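Long-range contacts in ferulic acid decarboxylase 1 (Candida dubliniensis, PDB 4ZAD), which probably catalyses the reversible decarboxylation of aromatic acrylic acids such as ferulic, p-coumaric and cinnamic acid to vinyl compounds, using prenylated FMN and manganese: residues F156-G161 / L218-P223; C268-E273 / A316-S321; G161-Q166 / S176-M181. One frame throughout, in Å; residues are numbered along the deposited sequence.

Contact 1: F156-G161 / L218-P223; sequences FIQTYG and LCFGVP. With 4LU (1-deoxy-5-O-phosphono-1-(3,3,4,5-tetramethyl-9,11-dioxo-2,3,8,9,10,11-hexahydro-7H-quinolino[1,8-fg]pteridin-12-ium-7-y l)-D-ribitol), chain E.
The loop 156-161, which adds Thr159 to the prenylated-flavin pocket, rests on the end of strand 214-220 through Gln158 and Gly161, which meet Leu218, Cys219 and Phe220. No hydrogen bond passes between the two segments; they meet by van der Waals packing. Gln158 is folded back on its own loop: with CG anti to the backbone N (chi1 153°) and a bend at chi2, the amide lies beside Gly161 and is held at both of its polar atoms. Its OE1 receives Gly161 N at 2.9 Å, in the carbonyl plane and on a lone pair, while NE2 donates to Gly161 O at 2.8 Å, reaching that oxygen from above its carbonyl plane. Fixed in this way, the amide turns its carbon CD to the methyl CD1 of Leu218, 3.7 Å away. On the Phe220 ring, CE1 meets both OE1 of Gln158 and the backbone O of Ile157 at 3.6 Å, the amide and ring planes standing 73° apart. Gly161, having no side chain, brings its CA to 3.0 Å from Cys219 O and to 3.9 Å from CD1 of Phe220. On the cofactor side, Thr159 O comes within 2.9 Å of C13 of the prenylated flavin, and Tyr160 turns its ring edge to the methyl C7M. Strand 162-166 follows directly and pairs with strand 214-220, which on its other side pairs with 270-277, where Phe272 meets the Phe220 ring edge-to-face. Strand 317-319 also packs here, with Met318 against both Ile157 and Phe220, and Thr159 OG1 bonds to Ser321 N just beyond it.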
loop_
_atom_site.group_PDB
_atom_site.type_symbol
_atom_site.label_atom_id
_atom_site.label_comp_id
_atom_site.label_asym_id
_atom_site.label_seq_id
_atom_site.Cartn_x
_atom_site.Cartn_y
_atom_site.Cartn_z
ATOM N N PHE A 156 7.546 30.392 2.401
ATOM C CA PHE A 156 8.551 29.714 1.577
ATOM C C PHE A 156 8.491 30.120 0.111
ATOM O O PHE A 156 7.714 29.577 -0.692
ATOM C CB PHE A 156 8.483 28.214 1.768
ATOM C CG PHE A 156 9.278 27.732 2.956
ATOM C CD1 PHE A 156 8.702 27.656 4.207
ATOM C CD2 PHE A 156 10.612 27.346 2.816
ATOM C CE1 PHE A 156 9.441 27.204 5.291
ATOM C CE2 PHE A 156 11.350 26.907 3.893
ATOM C CZ PHE A 156 10.791 26.835 5.111
ATOM N N ILE A 157 9.334 31.091 -0.224
ATOM C CA ILE A 157 9.319 31.721 -1.533
ATOM C C ILE A 157 9.968 30.796 -2.544
ATOM O O ILE A 157 9.650 30.843 -3.725
ATOM C CB ILE A 157 10.039 33.095 -1.486
ATOM C CG1 ILE A 157 9.760 33.915 -2.741
ATOM C CG2 ILE A 157 11.563 32.946 -1.246
ATOM C CD1 ILE A 157 10.368 35.289 -2.675
ATOM N N GLN A 158 10.854 29.937 -2.063
ATOM C CA GLN A 158 11.657 29.071 -2.921
ATOM C C GLN A 158 11.286 27.642 -2.667
ATOM O O GLN A 158 11.725 27.007 -1.706
ATOM C CB GLN A 158 13.144 29.340 -2.721
ATOM C CG GLN A 158 14.111 28.217 -2.996
ATOM C CD GLN A 158 13.996 27.589 -4.361
ATOM O OE1 GLN A 158 13.096 27.877 -5.131
ATOM N NE2 GLN A 158 14.916 26.684 -4.649
ATOM N N THR A 159 10.423 27.151 -3.542
ATOM C CA THR A 159 10.040 25.772 -3.529
ATOM C C THR A 159 10.218 25.151 -4.906
ATOM O O THR A 159 10.138 23.951 -5.016
ATOM C CB THR A 159 8.588 25.586 -3.013
ATOM O OG1 THR A 159 7.640 26.103 -3.969
ATOM C CG2 THR A 159 8.408 26.297 -1.694
ATOM N N TYR A 160 10.463 25.929 -5.958
ATOM C CA TYR A 160 10.561 25.334 -7.291
ATOM C C TYR A 160 11.354 26.196 -8.261
ATOM O O TYR A 160 11.099 26.225 -9.479
ATOM C CB TYR A 160 9.157 25.020 -7.842
ATOM C CG TYR A 160 9.086 23.860 -8.839
ATOM C CD1 TYR A 160 9.036 22.558 -8.409
ATOM C CD2 TYR A 160 9.036 24.089 -10.225
ATOM C CE1 TYR A 160 8.952 21.496 -9.338
ATOM C CE2 TYR A 160 8.935 23.052 -11.140
ATOM C CZ TYR A 160 8.893 21.757 -10.682
ATOM O OH TYR A 160 8.792 20.723 -11.563
ATOM N N GLY A 161 12.342 26.883 -7.713
ATOM C CA GLY A 161 13.309 27.591 -8.494
ATOM C C GLY A 161 14.626 26.942 -8.187
ATOM O O GLY A 161 14.692 26.008 -7.363
ATOM N N LEU A 218 19.201 32.679 -7.928
ATOM C CA LEU A 218 18.078 31.891 -7.561
ATOM C C LEU A 218 17.068 32.197 -8.641
ATOM O O LEU A 218 16.629 33.330 -8.747
ATOM C CB LEU A 218 17.536 32.318 -6.195
ATOM C CG LEU A 218 16.142 31.716 -5.866
ATOM C CD1 LEU A 218 16.206 30.126 -5.815
ATOM C CD2 LEU A 218 15.544 32.290 -4.602
ATOM N N CYS A 219 16.706 31.189 -9.435
ATOM C CA CYS A 219 16.016 31.393 -10.719
ATOM C C CYS A 219 14.650 30.763 -10.675
ATOM O O CYS A 219 14.532 29.587 -10.356
ATOM C CB CYS A 219 16.844 30.798 -11.857
ATOM S SG CYS A 219 18.594 31.407 -11.948
ATOM N N PHE A 220 13.607 31.527 -10.978
ATOM C CA PHE A 220 12.218 30.975 -10.959
ATOM C C PHE A 220 11.670 30.872 -12.368
ATOM O O PHE A 220 11.936 31.742 -13.208
ATOM C CB PHE A 220 11.291 31.839 -10.108
ATOM C CG PHE A 220 11.730 31.959 -8.693
ATOM C CD1 PHE A 220 11.483 30.952 -7.800
ATOM C CD2 PHE A 220 12.403 33.064 -8.259
ATOM C CE1 PHE A 220 11.918 31.045 -6.503
ATOM C CE2 PHE A 220 12.840 33.162 -6.964
ATOM C CZ PHE A 220 12.594 32.158 -6.091
ATOM N N GLY A 221 10.943 29.796 -12.642
ATOM C CA GLY A 221 10.399 29.585 -13.981
ATOM C C GLY A 221 11.469 29.306 -15.008
ATOM O O GLY A 221 11.389 29.721 -16.144
ATOM N N VAL A 222 12.486 28.579 -14.603
ATOM C CA VAL A 222 13.570 28.209 -15.502
ATOM C C VAL A 222 13.070 27.195 -16.519
ATOM O O VAL A 222 11.945 26.762 -16.434
ATOM C CB VAL A 222 14.731 27.569 -14.719
ATOM C CG1 VAL A 222 15.146 28.487 -13.487
ATOM C CG2 VAL A 222 14.344 26.181 -14.307
ATOM N N PRO A 223 13.900 26.841 -17.502
ATOM C CA PRO A 223 13.550 25.794 -18.434
ATOM C C PRO A 223 13.207 24.514 -17.711
ATOM O O PRO A 223 14.030 24.007 -16.941
ATOM C CB PRO A 223 14.836 25.626 -19.225
ATOM C CG PRO A 223 15.385 26.969 -19.225
ATOM C CD PRO A 223 15.191 27.437 -17.856
HETATM C C9 4LU E . 13.470 18.666 -4.387
HETATM C C8 4LU E . 12.370 19.259 -5.019
HETATM C C7 4LU E . 11.587 20.211 -4.349
HETATM C C10 4LU E . 15.820 19.488 -1.663
HETATM C C6 4LU E . 11.912 20.507 -2.924
HETATM N N3 4LU E . 16.907 20.728 0.513
HETATM C C2 4LU E . 17.679 19.961 -0.266
HETATM C C13 4LU E . 11.580 22.848 -2.698
HETATM C C5 4LU E . 11.150 21.503 -2.163
HETATM C C1 4LU E . 12.718 20.933 -0.287
HETATM O O2 4LU E . 18.876 19.866 0.035
HETATM N N1 4LU E . 17.141 19.341 -1.345
HETATM C C4 4LU E . 15.593 20.894 0.259
HETATM O O4 4LU E . 14.995 21.639 1.073
HETATM C C4A 4LU E . 15.006 20.279 -0.823
HETATM N N5 4LU E . 13.442 20.117 -1.000
HETATM C C3 4LU E . 11.621 21.620 -0.793
HETATM C C12 4LU E . 9.635 21.381 -2.295
HETATM C C5A 4LU E . 13.064 19.809 -2.296
HETATM C C7M 4LU E . 10.410 20.894 -4.994
HETATM C C8M 4LU E . 12.114 18.865 -6.450
HETATM C C9A 4LU E . 13.925 19.040 -3.112
HETATM N N10 4LU E . 15.310 18.869 -2.765
HETATM C "C1'" 4LU E . 16.046 17.661 -3.167
HETATM C "C2'" 4LU E . 17.161 18.086 -4.122
HETATM O "O2'" 4LU E . 16.604 18.974 -5.112
HETATM C "C3'" 4LU E . 17.855 16.888 -4.782
HETATM O "O3'" 4LU E . 18.506 16.085 -3.775
HETATM C "C4'" 4LU E . 18.892 17.321 -5.841
HETATM O "O4'" 4LU E . 19.728 16.207 -6.168
HETATM C "C5'" 4LU E . 19.805 18.444 -5.320
HETATM O "O5'" 4LU E . 20.809 18.831 -6.237
HETATM P P 4LU E . 22.332 18.404 -6.100
HETATM O O2P 4LU E . 22.904 19.294 -7.204
HETATM O O3P 4LU E . 22.299 16.882 -6.357
HETATM O O1P 4LU E . 22.748 18.752 -4.687
#

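Contact 2: C268-E273 / A316-S321; sequences CEMVFE and AIMPIS. With 4LU (1-deoxy-5-O-phosphono-1-(3,3,4,5-tetramethyl-9,11-dioxo-2,3,8,9,10,11-hexahydro-7H-quinolino[1,8-fg]pteridin-12-ium-7-y l)-D-ribitol), chain E.
The carboxylate of Glu269 is the flat group that joins the two segments, and the backbone of Ile317 meets it at its rim: Ile317 N donates to OE1 at 2.6 Å, on the anti side and 19° out of the carboxylate plane, with an N-H...O angle of 146°. The same OE1 forms a salt bridge with Arg10, and OE2 forms another with Arg313, so the buried acid is gripped at both oxygens and its charge is probably well compensated. Beside the bond, CB of Ile317 lies 3.6 Å from OE1. The bend of Glu269 at chi2 (-79°) curls the chain over Ile317, so that CG passes 3.1 Å from Ile317 O before the carboxylate turns back to the peptide N. Next along the chain, Met270 makes the apolar half of the contact. Its CG packs on the methyl CB of Ala316 at 3.8 Å; a turn at chi3 then lays CE against CB of Met318 at 3.9 Å, and the two methionine chains cross at about a right angle. Glu269 and Met270 can both point toward segment 316-321 because they form a classic beta bulge facing Phe220. At the far end of 316-321, CB of Ser321 touches the flavin methyl C7M at 3.7 Å. Strand 270-277 lies between 214-220 and 300-312 in the large antiparallel sheet, whereas 317-319 is an outermost strand of a small mixed sheet, parallel to 69-71. The contact therefore joins two sheets, and helix 9-19 covers it with Phe9 and Ile13 as well as Arg10.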
loop_
_atom_site.group_PDB
_atom_site.type_symbol
_atom_site.label_atom_id
_atom_site.label_comp_id
_atom_site.label_asym_id
_atom_site.label_seq_id
_atom_site.Cartn_x
_atom_site.Cartn_y
_atom_site.Cartn_z
ATOM N N CYS A 268 13.868 32.730 -17.840
ATOM C CA CYS A 268 13.374 32.535 -16.491
ATOM C C CYS A 268 12.250 33.531 -16.345
ATOM O O CYS A 268 12.111 34.428 -17.186
ATOM C CB CYS A 268 14.447 32.798 -15.442
ATOM S SG CYS A 268 15.877 31.773 -15.557
ATOM N N GLU A 269 11.446 33.375 -15.303
ATOM C CA GLU A 269 10.460 34.400 -14.977
ATOM C C GLU A 269 11.100 35.460 -14.094
ATOM O O GLU A 269 10.860 36.655 -14.296
ATOM C CB GLU A 269 9.231 33.794 -14.301
ATOM C CG GLU A 269 8.515 32.778 -15.155
ATOM C CD GLU A 269 7.630 33.429 -16.224
ATOM O OE1 GLU A 269 6.753 34.264 -15.882
ATOM O OE2 GLU A 269 7.788 33.097 -17.414
ATOM N N MET A 270 11.911 35.023 -13.121
ATOM C CA MET A 270 12.556 35.931 -12.182
ATOM C C MET A 270 13.861 35.327 -11.741
ATOM O O MET A 270 13.908 34.102 -11.444
ATOM C CB MET A 270 11.732 36.142 -10.896
ATOM C CG MET A 270 10.430 36.893 -11.025
ATOM S SD MET A 270 9.470 36.865 -9.517
ATOM C CE MET A 270 8.831 35.200 -9.609
ATOM N N VAL A 271 14.880 36.204 -11.633
ATOM C CA VAL A 271 16.194 35.833 -11.136
ATOM C C VAL A 271 16.532 36.717 -9.958
ATOM O O VAL A 271 16.338 37.911 -10.004
ATOM C CB VAL A 271 17.311 35.946 -12.226
ATOM C CG1 VAL A 271 18.686 35.637 -11.621
ATOM C CG2 VAL A 271 17.028 34.993 -13.392
ATOM N N PHE A 272 17.004 36.101 -8.887
ATOM C CA PHE A 272 17.390 36.779 -7.667
ATOM C C PHE A 272 18.911 36.598 -7.620
ATOM O O PHE A 272 19.391 35.498 -7.848
ATOM C CB PHE A 272 16.787 36.061 -6.460
ATOM C CG PHE A 272 15.329 36.371 -6.172
ATOM C CD1 PHE A 272 14.458 36.867 -7.131
ATOM C CD2 PHE A 272 14.815 36.106 -4.925
ATOM C CE1 PHE A 272 13.119 37.133 -6.833
ATOM C CE2 PHE A 272 13.448 36.370 -4.628
ATOM C CZ PHE A 272 12.623 36.881 -5.587
ATOM N N GLU A 273 19.662 37.656 -7.333
ATOM C CA GLU A 273 21.127 37.585 -7.280
ATOM C C GLU A 273 21.618 38.032 -5.943
ATOM O O GLU A 273 21.120 39.024 -5.440
ATOM C CB GLU A 273 21.751 38.525 -8.320
ATOM C CG GLU A 273 21.226 38.324 -9.746
ATOM C CD GLU A 273 21.822 39.316 -10.707
ATOM O OE1 GLU A 273 22.719 40.085 -10.298
ATOM O OE2 GLU A 273 21.418 39.320 -11.882
ATOM N N ALA A 316 5.230 38.038 -14.235
ATOM C CA ALA A 316 6.069 36.897 -13.896
ATOM C C ALA A 316 5.225 35.811 -13.254
ATOM O O ALA A 316 4.266 36.092 -12.521
ATOM C CB ALA A 316 7.249 37.312 -12.977
ATOM N N ILE A 317 5.564 34.563 -13.561
ATOM C CA ILE A 317 4.865 33.426 -12.962
ATOM C C ILE A 317 5.836 32.640 -12.083
ATOM O O ILE A 317 6.922 32.257 -12.506
ATOM C CB ILE A 317 4.219 32.495 -14.021
ATOM C CG1 ILE A 317 3.249 33.288 -14.907
ATOM C CG2 ILE A 317 3.477 31.363 -13.348
ATOM C CD1 ILE A 317 3.028 32.636 -16.289
ATOM N N MET A 318 5.449 32.405 -10.846
ATOM C CA MET A 318 6.275 31.576 -10.050
ATOM C C MET A 318 5.753 30.165 -9.867
ATOM O O MET A 318 4.670 29.971 -9.320
ATOM C CB MET A 318 6.558 32.176 -8.698
ATOM C CG MET A 318 7.616 31.315 -8.073
ATOM S SD MET A 318 8.604 32.121 -6.909
ATOM C CE MET A 318 7.413 32.114 -5.548
ATOM N N PRO A 319 6.558 29.166 -10.262
ATOM C CA PRO A 319 6.170 27.835 -9.889
ATOM C C PRO A 319 6.463 27.577 -8.424
ATOM O O PRO A 319 7.320 28.231 -7.810
ATOM C CB PRO A 319 7.000 26.964 -10.780
ATOM C CG PRO A 319 8.208 27.764 -11.070
ATOM C CD PRO A 319 7.828 29.184 -11.002
ATOM N N ILE A 320 5.723 26.610 -7.887
ATOM C CA ILE A 320 5.602 26.382 -6.456
ATOM C C ILE A 320 5.428 24.865 -6.290
ATOM O O ILE A 320 4.805 24.237 -7.135
ATOM C CB ILE A 320 4.374 27.262 -5.949
ATOM C CG1 ILE A 320 4.838 28.712 -5.662
ATOM C CG2 ILE A 320 3.573 26.667 -4.793
ATOM C CD1 ILE A 320 5.921 28.884 -4.523
ATOM N N SER A 321 6.046 24.291 -5.251
ATOM C CA SER A 321 5.715 22.941 -4.745
ATOM C C SER A 321 5.362 22.933 -3.249
ATOM O O SER A 321 6.051 23.514 -2.414
ATOM C CB SER A 321 6.838 21.943 -4.983
ATOM O OG SER A 321 6.553 20.702 -4.366
HETATM C C9 4LU E . 13.470 18.666 -4.387
HETATM C C8 4LU E . 12.370 19.259 -5.019
HETATM C C7 4LU E . 11.587 20.211 -4.349
HETATM C C10 4LU E . 15.820 19.488 -1.663
HETATM C C6 4LU E . 11.912 20.507 -2.924
HETATM N N3 4LU E . 16.907 20.728 0.513
HETATM C C2 4LU E . 17.679 19.961 -0.266
HETATM C C13 4LU E . 11.580 22.848 -2.698
HETATM C C5 4LU E . 11.150 21.503 -2.163
HETATM C C1 4LU E . 12.718 20.933 -0.287
HETATM O O2 4LU E . 18.876 19.866 0.035
HETATM N N1 4LU E . 17.141 19.341 -1.345
HETATM C C4 4LU E . 15.593 20.894 0.259
HETATM O O4 4LU E . 14.995 21.639 1.073
HETATM C C4A 4LU E . 15.006 20.279 -0.823
HETATM N N5 4LU E . 13.442 20.117 -1.000
HETATM C C3 4LU E . 11.621 21.620 -0.793
HETATM C C12 4LU E . 9.635 21.381 -2.295
HETATM C C5A 4LU E . 13.064 19.809 -2.296
HETATM C C7M 4LU E . 10.410 20.894 -4.994
HETATM C C8M 4LU E . 12.114 18.865 -6.450
HETATM C C9A 4LU E . 13.925 19.040 -3.112
HETATM N N10 4LU E . 15.310 18.869 -2.765
HETATM C "C1'" 4LU E . 16.046 17.661 -3.167
HETATM C "C2'" 4LU E . 17.161 18.086 -4.122
HETATM O "O2'" 4LU E . 16.604 18.974 -5.112
HETATM C "C3'" 4LU E . 17.855 16.888 -4.782
HETATM O "O3'" 4LU E . 18.506 16.085 -3.775
HETATM C "C4'" 4LU E . 18.892 17.321 -5.841
HETATM O "O4'" 4LU E . 19.728 16.207 -6.168
HETATM C "C5'" 4LU E . 19.805 18.444 -5.320
HETATM O "O5'" 4LU E . 20.809 18.831 -6.237
HETATM P P 4LU E . 22.332 18.404 -6.100
HETATM O O2P 4LU E . 22.904 19.294 -7.204
HETATM O O3P 4LU E . 22.299 16.882 -6.357
HETATM O O1P 4LU E . 22.748 18.752 -4.687
#

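Contact 3: G161-Q166 / S176-M181; sequences GMWVLQ and SIARGM. With 4LU (1-deoxy-5-O-phosphono-1-(3,3,4,5-tetramethyl-9,11-dioxo-2,3,8,9,10,11-hexahydro-7H-quinolino[1,8-fg]pteridin-12-ium-7-y l)-D-ribitol), chain E.
Trp163 and Ser176 satisfy each other's main chains as an antiparallel hydrogen-bonded pair: Trp163 N donates to Ser176 O at 2.8 Å, almost straight at 171°, and Ser176 N returns a longer bond to Trp163 O at 3.2 Å. Trp163 O also accepts a hydrogen bond from a water 2.9 Å away, which is in turn hydrogen-bonded to Ser176 OG. The indole reaches further along the loop. With CG beside the backbone N (chi1 -63°), its NE1 donates to Ala178 O at 3.0 Å, arriving 44° above that carbonyl plane, while Ala178 N lies in plane at the ring edge and CB of Ala178 packs on CD1 at 3.9 Å. Ala178 O has a second, weak donor in Gln158 NE2. The alternate backbone groups serve the cofactor: Ile177 O accepts from the ribityl O2' at 2.9 Å, and Arg179 N donates to the flavin O4 at 3.0 Å. The guanidinium of Arg179 forms a salt bridge with Glu284. Thus one face of the loop is tied to strand 162-166 and the other to prenylated FMN, forming part of the flavin-binding site of this UbiD-family enzyme, close to its manganese.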
loop_
_atom_site.group_PDB
_atom_site.type_symbol
_atom_site.label_atom_id
_atom_site.label_comp_id
_atom_site.label_asym_id
_atom_site.label_seq_id
_atom_site.Cartn_x
_atom_site.Cartn_y
_atom_site.Cartn_z
ATOM N N GLY A 161 12.342 26.883 -7.713
ATOM C CA GLY A 161 13.309 27.591 -8.494
ATOM C C GLY A 161 14.626 26.942 -8.187
ATOM O O GLY A 161 14.692 26.008 -7.363
ATOM N N MET A 162 15.677 27.505 -8.790
ATOM C CA MET A 162 16.969 26.830 -8.946
ATOM C C MET A 162 18.096 27.672 -8.389
ATOM O O MET A 162 18.213 28.830 -8.736
ATOM C CB MET A 162 17.179 26.629 -10.437
ATOM C CG MET A 162 18.452 26.004 -10.878
ATOM S SD MET A 162 18.428 25.788 -12.693
ATOM C CE MET A 162 18.989 27.379 -13.301
ATOM N N TRP A 163 18.932 27.082 -7.538
ATOM C CA TRP A 163 20.072 27.808 -6.980
ATOM C C TRP A 163 21.193 27.506 -7.905
ATOM O O TRP A 163 21.400 26.343 -8.238
ATOM C CB TRP A 163 20.483 27.319 -5.585
ATOM C CG TRP A 163 19.484 27.476 -4.495
ATOM C CD1 TRP A 163 18.690 26.516 -3.981
ATOM C CD2 TRP A 163 19.195 28.668 -3.771
ATOM N NE1 TRP A 163 17.900 27.033 -2.989
ATOM C CE2 TRP A 163 18.196 28.361 -2.844
ATOM C CE3 TRP A 163 19.654 29.975 -3.849
ATOM C CZ2 TRP A 163 17.681 29.299 -1.973
ATOM C CZ3 TRP A 163 19.121 30.911 -2.997
ATOM C CH2 TRP A 163 18.151 30.570 -2.070
ATOM N N VAL A 164 21.901 28.567 -8.297
ATOM C CA VAL A 164 23.079 28.480 -9.113
ATOM C C VAL A 164 24.229 28.885 -8.230
ATOM O O VAL A 164 24.277 30.042 -7.790
ATOM C CB VAL A 164 22.970 29.469 -10.296
ATOM C CG1 VAL A 164 24.238 29.418 -11.201
ATOM C CG2 VAL A 164 21.664 29.233 -11.079
ATOM N N LEU A 165 25.120 27.936 -7.931
ATOM C CA LEU A 165 26.341 28.191 -7.169
ATOM C C LEU A 165 27.481 27.625 -7.980
ATOM O O LEU A 165 27.328 26.587 -8.613
ATOM C CB LEU A 165 26.286 27.529 -5.778
ATOM C CG LEU A 165 25.789 28.318 -4.532
ATOM C CD1 LEU A 165 24.784 29.421 -4.861
ATOM C CD2 LEU A 165 25.149 27.412 -3.482
ATOM N N GLN A 166 28.618 28.328 -7.970
ATOM C CA GLN A 166 29.839 27.939 -8.688
ATOM C C GLN A 166 31.025 27.860 -7.722
ATOM O O GLN A 166 31.140 28.678 -6.818
ATOM C CB GLN A 166 30.126 28.992 -9.746
ATOM C CG GLN A 166 31.290 28.679 -10.697
ATOM C CD GLN A 166 31.492 29.789 -11.704
ATOM O OE1 GLN A 166 32.160 30.803 -11.424
ATOM N NE2 GLN A 166 30.905 29.619 -12.881
ATOM N N SER A 176 20.561 23.312 -8.502
ATOM C CA SER A 176 19.770 22.416 -7.667
ATOM C C SER A 176 18.581 23.100 -7.037
ATOM O O SER A 176 18.493 24.315 -7.067
ATOM C CB SER A 176 20.635 21.853 -6.569
ATOM O OG SER A 176 21.032 22.891 -5.728
ATOM N N ILE A 177 17.682 22.308 -6.456
ATOM C CA ILE A 177 16.524 22.836 -5.714
ATOM C C ILE A 177 16.796 22.607 -4.265
ATOM O O ILE A 177 17.298 21.556 -3.886
ATOM C CB ILE A 177 15.199 22.102 -6.025
ATOM C CG1 ILE A 177 14.831 22.230 -7.496
ATOM C CG2 ILE A 177 14.041 22.615 -5.132
ATOM C CD1 ILE A 177 13.568 21.448 -7.850
ATOM N N ALA A 178 16.457 23.598 -3.457
ATOM C CA ALA A 178 16.510 23.474 -2.000
ATOM C C ALA A 178 15.570 24.513 -1.504
ATOM O O ALA A 178 15.398 25.532 -2.149
ATOM C CB ALA A 178 17.939 23.713 -1.444
ATOM N N ARG A 179 14.948 24.259 -0.368
ATOM C CA ARG A 179 13.883 25.117 0.087
ATOM C C ARG A 179 14.459 26.419 0.547
ATOM O O ARG A 179 15.666 26.509 0.821
ATOM C CB ARG A 179 13.083 24.449 1.199
ATOM C CG ARG A 179 13.738 24.443 2.537
ATOM C CD ARG A 179 12.829 23.703 3.478
ATOM N NE ARG A 179 13.235 23.758 4.869
ATOM C CZ ARG A 179 12.997 22.786 5.747
ATOM N NH1 ARG A 179 12.391 21.666 5.363
ATOM N NH2 ARG A 179 13.378 22.909 7.014
ATOM N N GLY A 180 13.592 27.423 0.605
ATOM C CA GLY A 180 13.978 28.753 1.026
ATOM C C GLY A 180 12.815 29.572 1.524
ATOM O O GLY A 180 11.740 29.607 0.914
ATOM N N MET A 181 13.010 30.219 2.657
ATOM C CA MET A 181 11.977 31.059 3.201
ATOM C C MET A 181 12.485 32.486 3.406
ATOM O O MET A 181 13.676 32.726 3.600
ATOM C CB MET A 181 11.390 30.468 4.495
ATOM C CG MET A 181 12.372 30.012 5.552
ATOM S SD MET A 181 11.571 29.894 7.177
ATOM C CE MET A 181 11.699 31.605 7.772
HETATM C C9 4LU E . 13.470 18.666 -4.387
HETATM C C8 4LU E . 12.370 19.259 -5.019
HETATM C C7 4LU E . 11.587 20.211 -4.349
HETATM C C10 4LU E . 15.820 19.488 -1.663
HETATM C C6 4LU E . 11.912 20.507 -2.924
HETATM N N3 4LU E . 16.907 20.728 0.513
HETATM C C2 4LU E . 17.679 19.961 -0.266
HETATM C C13 4LU E . 11.580 22.848 -2.698
HETATM C C5 4LU E . 11.150 21.503 -2.163
HETATM C C1 4LU E . 12.718 20.933 -0.287
HETATM O O2 4LU E . 18.876 19.866 0.035
HETATM N N1 4LU E . 17.141 19.341 -1.345
HETATM C C4 4LU E . 15.593 20.894 0.259
HETATM O O4 4LU E . 14.995 21.639 1.073
HETATM C C4A 4LU E . 15.006 20.279 -0.823
HETATM N N5 4LU E . 13.442 20.117 -1.000
HETATM C C3 4LU E . 11.621 21.620 -0.793
HETATM C C12 4LU E . 9.635 21.381 -2.295
HETATM C C5A 4LU E . 13.064 19.809 -2.296
HETATM C C7M 4LU E . 10.410 20.894 -4.994
HETATM C C8M 4LU E . 12.114 18.865 -6.450
HETATM C C9A 4LU E . 13.925 19.040 -3.112
HETATM N N10 4LU E . 15.310 18.869 -2.765
HETATM C "C1'" 4LU E . 16.046 17.661 -3.167
HETATM C "C2'" 4LU E . 17.161 18.086 -4.122
HETATM O "O2'" 4LU E . 16.604 18.974 -5.112
HETATM C "C3'" 4LU E . 17.855 16.888 -4.782
HETATM O "O3'" 4LU E . 18.506 16.085 -3.775
HETATM C "C4'" 4LU E . 18.892 17.321 -5.841
HETATM O "O4'" 4LU E . 19.728 16.207 -6.168
HETATM C "C5'" 4LU E . 19.805 18.444 -5.320
HETATM O "O5'" 4LU E . 20.809 18.831 -6.237
HETATM P P 4LU E . 22.332 18.404 -6.100
HETATM O O2P 4LU E . 22.904 19.294 -7.204
HETATM O O3P 4LU E . 22.299 16.882 -6.357
HETATM O O1P 4LU E . 22.748 18.752 -4.687
HETATM O O HOH W 1 23.119 24.681 -6.537
#

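How the contacts relate
All three contacts are buried and share one antiparallel sheet, in which strands 162-166, 214-220 and 270-277 lie in that order. Contacts 1 and 3 hold Gly161 in common and are tied by Cys219 O with Met162 N; contacts 1 and 2 are tied by backbone bonds from Phe220 to Glu269 and Met270. Contacts 2 and 3 do not touch. Their chemistry follows their place: contact 3, at the flavin, is mainly backbone hydrogen bonding; contact 1, in the middle, is packing without a bond across; contact 2, farthest from the chain's centre, joins two sheets through a buried carboxylate and methionines. Each nevertheless sends a residue to the cofactor.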